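Local structure of transcriptional regulator, LacI family (Corynebacterium glutamicum, 3H5T) at residues Ala202-Val208 with Ile244-Trp248; Gln221-Val225 with Cys274-Ala278. The protein probably acts as an inositol-dependent transcriptional activator of the inositol phosphate synthase gene and regulates other genes of cell wall and mycothiol synthesis by binding a palindromic promoter motif. All blocks are in the same frame, centred on the assembly; numbering follows the deposited sequence.

Interaction 1 (Ala202-Val208 with Ile244-Trp248); sequences ANNDGEV and IMECW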
loop_
_atom_site.group_PDB
_atom_site.type_symbol
_atom_site.label_atom_id
_atom_site.label_comp_id
_atom_site.label_asym_id
_atom_site.label_seq_id
_atom_site.Cartn_x
_atom_site.Cartn_y
_atom_site.Cartn_z
ATOM N N ALA A 202 0.999 -19.588 9.001
ATOM C CA ALA A 202 2.068 -20.572 9.086
ATOM C C ALA A 202 3.176 -20.184 8.120
ATOM O O ALA A 202 2.966 -20.145 6.906
ATOM C CB ALA A 202 1.540 -21.974 8.759
ATOM N N ASN A 203 4.348 -19.894 8.672
ATOM C CA ASN A 203 5.508 -19.503 7.883
ATOM C C ASN A 203 5.777 -20.447 6.722
ATOM O O ASN A 203 5.610 -21.659 6.842
ATOM C CB ASN A 203 6.746 -19.436 8.779
ATOM C CG ASN A 203 8.031 -19.239 7.988
ATOM O OD1 ASN A 203 8.456 -20.115 7.234
ATOM N ND2 ASN A 203 8.654 -18.078 8.155
ATOM N N ASN A 204 6.184 -19.878 5.593
ATOM C CA ASN A 204 6.504 -20.653 4.405
ATOM C C ASN A 204 7.319 -19.856 3.403
ATOM O O ASN A 204 6.904 -18.786 2.958
ATOM C CB ASN A 204 5.238 -21.166 3.727
ATOM C CG ASN A 204 5.529 -21.886 2.411
ATOM O OD1 ASN A 204 5.550 -21.271 1.339
ATOM N ND2 ASN A 204 5.762 -23.191 2.491
ATOM N N ASP A 205 8.493 -20.383 3.067
ATOM C CA ASP A 205 9.377 -19.758 2.092
ATOM C C ASP A 205 9.539 -20.778 0.980
ATOM O O ASP A 205 9.536 -21.984 1.244
ATOM C CB ASP A 205 10.761 -19.447 2.690
ATOM C CG ASP A 205 10.750 -18.239 3.606
ATOM O OD1 ASP A 205 9.966 -17.313 3.340
ATOM O OD2 ASP A 205 11.536 -18.201 4.579
ATOM N N GLY A 206 9.672 -20.296 -0.255
ATOM C CA GLY A 206 9.844 -21.195 -1.377
ATOM C C GLY A 206 8.561 -21.705 -2.004
ATOM O O GLY A 206 7.542 -21.010 -2.035
ATOM N N GLU A 207 8.616 -22.934 -2.513
ATOM C CA GLU A 207 7.467 -23.547 -3.167
ATOM C C GLU A 207 6.162 -23.374 -2.401
ATOM O O GLU A 207 6.119 -23.546 -1.186
ATOM C CB GLU A 207 7.716 -25.040 -3.389
ATOM C CG GLU A 207 6.491 -25.805 -3.875
ATOM C CD GLU A 207 6.735 -27.293 -3.971
ATOM O OE1 GLU A 207 7.394 -27.845 -3.060
ATOM O OE2 GLU A 207 6.256 -27.916 -4.942
ATOM N N VAL A 208 5.106 -23.023 -3.127
ATOM C CA VAL A 208 3.778 -22.870 -2.546
ATOM C C VAL A 208 2.927 -24.027 -3.084
ATOM O O VAL A 208 2.791 -24.200 -4.294
ATOM C CB VAL A 208 3.109 -21.529 -2.956
ATOM C CG1 VAL A 208 1.684 -21.480 -2.428
ATOM C CG2 VAL A 208 3.908 -20.355 -2.413
ATOM N N ILE A 244 4.957 -21.620 -8.248
ATOM C CA ILE A 244 4.614 -20.479 -7.406
ATOM C C ILE A 244 5.447 -20.449 -6.127
ATOM O O ILE A 244 5.302 -21.316 -5.273
ATOM C CB ILE A 244 3.114 -20.526 -7.021
ATOM C CG1 ILE A 244 2.255 -20.410 -8.283
ATOM C CG2 ILE A 244 2.783 -19.409 -6.034
ATOM C CD1 ILE A 244 0.780 -20.637 -8.047
ATOM N N MET A 245 6.320 -19.455 -5.994
ATOM C CA MET A 245 7.136 -19.342 -4.791
ATOM C C MET A 245 6.769 -18.111 -3.966
ATOM O O MET A 245 6.249 -17.127 -4.489
ATOM C CB MET A 245 8.625 -19.325 -5.149
ATOM C CG MET A 245 9.115 -20.655 -5.726
ATOM S SD MET A 245 10.818 -21.022 -5.321
ATOM C CE MET A 245 10.935 -22.669 -5.976
ATOM N N GLU A 246 7.052 -18.177 -2.669
ATOM C CA GLU A 246 6.725 -17.090 -1.758
ATOM C C GLU A 246 7.810 -16.800 -0.727
ATOM O O GLU A 246 8.675 -17.633 -0.465
ATOM C CB GLU A 246 5.407 -17.426 -1.038
ATOM C CG GLU A 246 5.425 -17.312 0.489
ATOM C CD GLU A 246 4.129 -17.788 1.139
ATOM O OE1 GLU A 246 3.601 -18.841 0.725
ATOM O OE2 GLU A 246 3.644 -17.121 2.074
ATOM N N CYS A 247 7.772 -15.591 -0.172
ATOM C CA CYS A 247 8.688 -15.205 0.887
ATOM C C CYS A 247 7.801 -14.646 1.991
ATOM O O CYS A 247 7.141 -13.616 1.831
ATOM C CB CYS A 247 9.738 -14.183 0.407
ATOM S SG CYS A 247 9.179 -12.650 -0.349
ATOM N N TRP A 248 7.754 -15.364 3.104
ATOM C CA TRP A 248 6.919 -14.974 4.231
ATOM C C TRP A 248 7.198 -13.545 4.697
ATOM O O TRP A 248 6.276 -12.791 5.011
ATOM C CB TRP A 248 7.130 -15.954 5.376
ATOM C CG TRP A 248 5.978 -16.024 6.304
ATOM C CD1 TRP A 248 4.768 -16.590 6.056
ATOM C CD2 TRP A 248 5.930 -15.529 7.643
ATOM N NE1 TRP A 248 3.963 -16.485 7.165
ATOM C CE2 TRP A 248 4.653 -15.834 8.154
ATOM C CE3 TRP A 248 6.845 -14.852 8.463
ATOM C CZ2 TRP A 248 4.260 -15.490 9.454
ATOM C CZ3 TRP A 248 6.456 -14.508 9.757
ATOM C CH2 TRP A 248 5.172 -14.829 10.237
HETATM O O HOH W 1 4.557 -24.154 -7.012
#

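Interaction 2 (Gln221-Val225 with Cys274-Ala278); sequences QRDRV and CTVDA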
loop_
_atom_site.group_PDB
_atom_site.type_symbol
_atom_site.label_atom_id
_atom_site.label_comp_id
_atom_site.label_asym_id
_atom_site.label_seq_id
_atom_site.Cartn_x
_atom_site.Cartn_y
_atom_site.Cartn_z
ATOM N N GLN A 221 -2.987 -11.465 -1.976
ATOM C CA GLN A 221 -1.975 -12.381 -2.480
ATOM C C GLN A 221 -2.697 -13.515 -3.187
ATOM O O GLN A 221 -2.460 -13.776 -4.359
ATOM C CB GLN A 221 -1.148 -12.947 -1.335
ATOM C CG GLN A 221 -0.335 -11.906 -0.624
ATOM C CD GLN A 221 0.436 -11.060 -1.591
ATOM O OE1 GLN A 221 1.255 -11.571 -2.347
ATOM N NE2 GLN A 221 0.172 -9.756 -1.586
ATOM N N ARG A 222 -3.588 -14.179 -2.461
ATOM C CA ARG A 222 -4.368 -15.279 -2.997
ATOM C C ARG A 222 -5.139 -14.835 -4.230
ATOM O O ARG A 222 -5.121 -15.500 -5.255
ATOM C CB ARG A 222 -5.355 -15.782 -1.943
ATOM C CG ARG A 222 -6.231 -16.944 -2.400
ATOM C CD ARG A 222 -7.369 -17.168 -1.421
ATOM N NE ARG A 222 -8.296 -16.040 -1.417
ATOM C CZ ARG A 222 -9.241 -15.842 -0.503
ATOM N NH1 ARG A 222 -9.399 -16.694 0.502
ATOM N NH2 ARG A 222 -10.034 -14.787 -0.596
ATOM N N ASP A 223 -5.805 -13.695 -4.138
ATOM C CA ASP A 223 -6.588 -13.205 -5.252
ATOM C C ASP A 223 -5.782 -12.708 -6.444
ATOM O O ASP A 223 -6.253 -12.800 -7.583
ATOM C CB ASP A 223 -7.552 -12.126 -4.767
ATOM C CG ASP A 223 -8.669 -12.698 -3.916
ATOM O OD1 ASP A 223 -8.664 -13.930 -3.680
ATOM O OD2 ASP A 223 -9.553 -11.928 -3.485
ATOM N N ARG A 224 -4.583 -12.179 -6.212
ATOM C CA ARG A 224 -3.778 -11.714 -7.341
ATOM C C ARG A 224 -3.174 -12.926 -8.045
ATOM O O ARG A 224 -2.945 -12.908 -9.260
ATOM C CB ARG A 224 -2.684 -10.741 -6.882
ATOM C CG ARG A 224 -3.215 -9.343 -6.554
ATOM C CD ARG A 224 -2.126 -8.389 -6.060
ATOM N NE ARG A 224 -2.735 -7.186 -5.494
ATOM C CZ ARG A 224 -2.131 -6.325 -4.678
ATOM N NH1 ARG A 224 -0.871 -6.510 -4.317
ATOM N NH2 ARG A 224 -2.812 -5.296 -4.186
ATOM N N VAL A 225 -2.932 -13.984 -7.272
ATOM C CA VAL A 225 -2.389 -15.218 -7.818
ATOM C C VAL A 225 -3.489 -15.873 -8.662
ATOM O O VAL A 225 -3.248 -16.305 -9.786
ATOM C CB VAL A 225 -1.948 -16.184 -6.689
ATOM C CG1 VAL A 225 -1.607 -17.542 -7.266
ATOM C CG2 VAL A 225 -0.737 -15.620 -5.961
ATOM N N CYS A 274 4.920 -11.058 -10.741
ATOM C CA CYS A 274 4.979 -10.780 -9.313
ATOM C C CYS A 274 3.687 -10.170 -8.795
ATOM O O CYS A 274 3.018 -9.409 -9.487
ATOM C CB CYS A 274 6.124 -9.820 -9.007
ATOM S SG CYS A 274 7.722 -10.452 -9.436
ATOM N N THR A 275 3.369 -10.493 -7.554
ATOM C CA THR A 275 2.178 -10.004 -6.889
ATOM C C THR A 275 2.400 -8.595 -6.331
ATOM O O THR A 275 1.438 -7.870 -6.032
ATOM C CB THR A 275 1.804 -10.959 -5.746
ATOM O OG1 THR A 275 1.217 -12.146 -6.298
ATOM C CG2 THR A 275 0.838 -10.311 -4.792
ATOM N N VAL A 276 3.667 -8.208 -6.207
ATOM C CA VAL A 276 4.009 -6.896 -5.670
ATOM C C VAL A 276 5.330 -6.382 -6.272
ATOM O O VAL A 276 6.260 -7.163 -6.458
ATOM C CB VAL A 276 4.094 -6.990 -4.115
ATOM C CG1 VAL A 276 5.494 -6.657 -3.619
ATOM C CG2 VAL A 276 3.061 -6.088 -3.499
ATOM N N ASP A 277 5.406 -5.083 -6.583
ATOM C CA ASP A 277 6.618 -4.498 -7.178
ATOM C C ASP A 277 7.909 -4.914 -6.477
ATOM O O ASP A 277 8.922 -5.171 -7.134
ATOM C CB ASP A 277 6.566 -2.965 -7.178
ATOM C CG ASP A 277 5.668 -2.397 -8.261
ATOM O OD1 ASP A 277 5.182 -3.163 -9.122
ATOM O OD2 ASP A 277 5.459 -1.163 -8.248
ATOM N N ALA A 278 7.876 -4.959 -5.148
ATOM C CA ALA A 278 9.053 -5.331 -4.370
ATOM C C ALA A 278 9.657 -6.620 -4.895
ATOM O O ALA A 278 10.875 -6.723 -5.053
ATOM C CB ALA A 278 8.686 -5.494 -2.903
#

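Interaction 1 (Ala202-Val208 with Ile244-Trp248)
Val208 N donates to Ile244 O at 2.7 Å, reaching it nearly end-on to the carbonyl although the N-H...O angle is only 136°. This bond begins an antiparallel ladder. Gly206 and Glu246 form the hydrogen-bonded pair, Gly206 N to Glu246 O and Glu246 N to Gly206 O both measuring 2.9 Å, and Glu207 faces Met245 as the non-hydrogen-bonded pair. A water accepts from Ile244 N and donates to Val208 O, bridging the two segments. At the other end a side chain takes over: Asp205 OD1 receives Trp248 N at 3.0 Å, nearly in line with its own C-O bond. There the indole lies against the chain before the strand, with Asn203 CA 3.5 Å from the centroid of the Trp248 five-membered ring, a CH-pi contact over one face. Asn203 CG stands anti to the backbone N (chi1 171°), which brings ND2 to 3.7 Å from Trp248 CE3. Glu246, its chain extended beyond CG, passes beside Asn204 O and Val208 CG2; its carboxylate is held by a salt bridge to Arg212 and by Leu199 N. Trp248 NE1 is hydrogen-bonded to Asp200 O. Strand 206-207 is an edge of the five-stranded sheet, beside 244-247, whose other neighbour is 192-197; Met245 packs on helix 252-265, and Ile244 meets helices 210-214 and 221-235.

Interaction 2 (Gln221-Val225 with Cys274-Ala278)
Thr275, the residue after strand 271-274, carries nearly all of this contact with the first turn of helix 221-235. Its carbonyl O accepts from Arg224 NH1 at 3.2 Å, a rather long bond, bent to 141° at the hydrogen. The donor lies nearly in line with the C=O, while the oxygen is tilted 23° from the guanidinium plane. Arg224 arrives with its chain extended from CG to NE, laying CD 3.8 Å from Thr275 CG2; its NE is held by Asn173, and Phe303 makes a cation-pi contact with it. Thr275 OG1, beside its own backbone N, bonds to Ser196 OG and has Val225 CG2 4.0 Å away. Next, Val276 occupies the N-cap position of helix 277-289 and brings CG2 to 4.0 Å from Arg224 NH1, near the edge of the guanidinium. Thr275 thus sits in a beta-alpha turn at the C-terminal end of a parallel strand. Asn173 begins helix 173-176, which follows strand 168-171 of the other sheet, so the site probably faces the junction of the two lobes, where LacI-family proteins usually bind effector. The contact joins the N-terminal turn of helix 221-235 to the turn between 271-274 and 277-289, and the end of strand 192-197 borders both segments, Ile197 N donating to Gln221 OE1.

Both interactions belong to the periplasmic-binding-protein-like region and to the part built on the sheet of strands 192-197, 206-207, 244-247, 271-274 and 299-302. Interaction 1 lies at the edge of that sheet, partly buried, and is held chiefly by backbone ladder bonds, with polar and aromatic side chains at one end. Interaction 2 is smaller and buried, nearer the centre of the molecule (about 12 Å, against about 21 Å for interaction 1, centre to centre); one arginine-to-carbonyl bond and side-chain packing carry it. Helix 221-235 precedes strand 244-247 in the chain, and they touch where Ile244 CD1 lies 4.0 Å from Val225 CG1. Ser196 of strand 192-197 reaches both sites, through its backbone and its hydroxyl respectively.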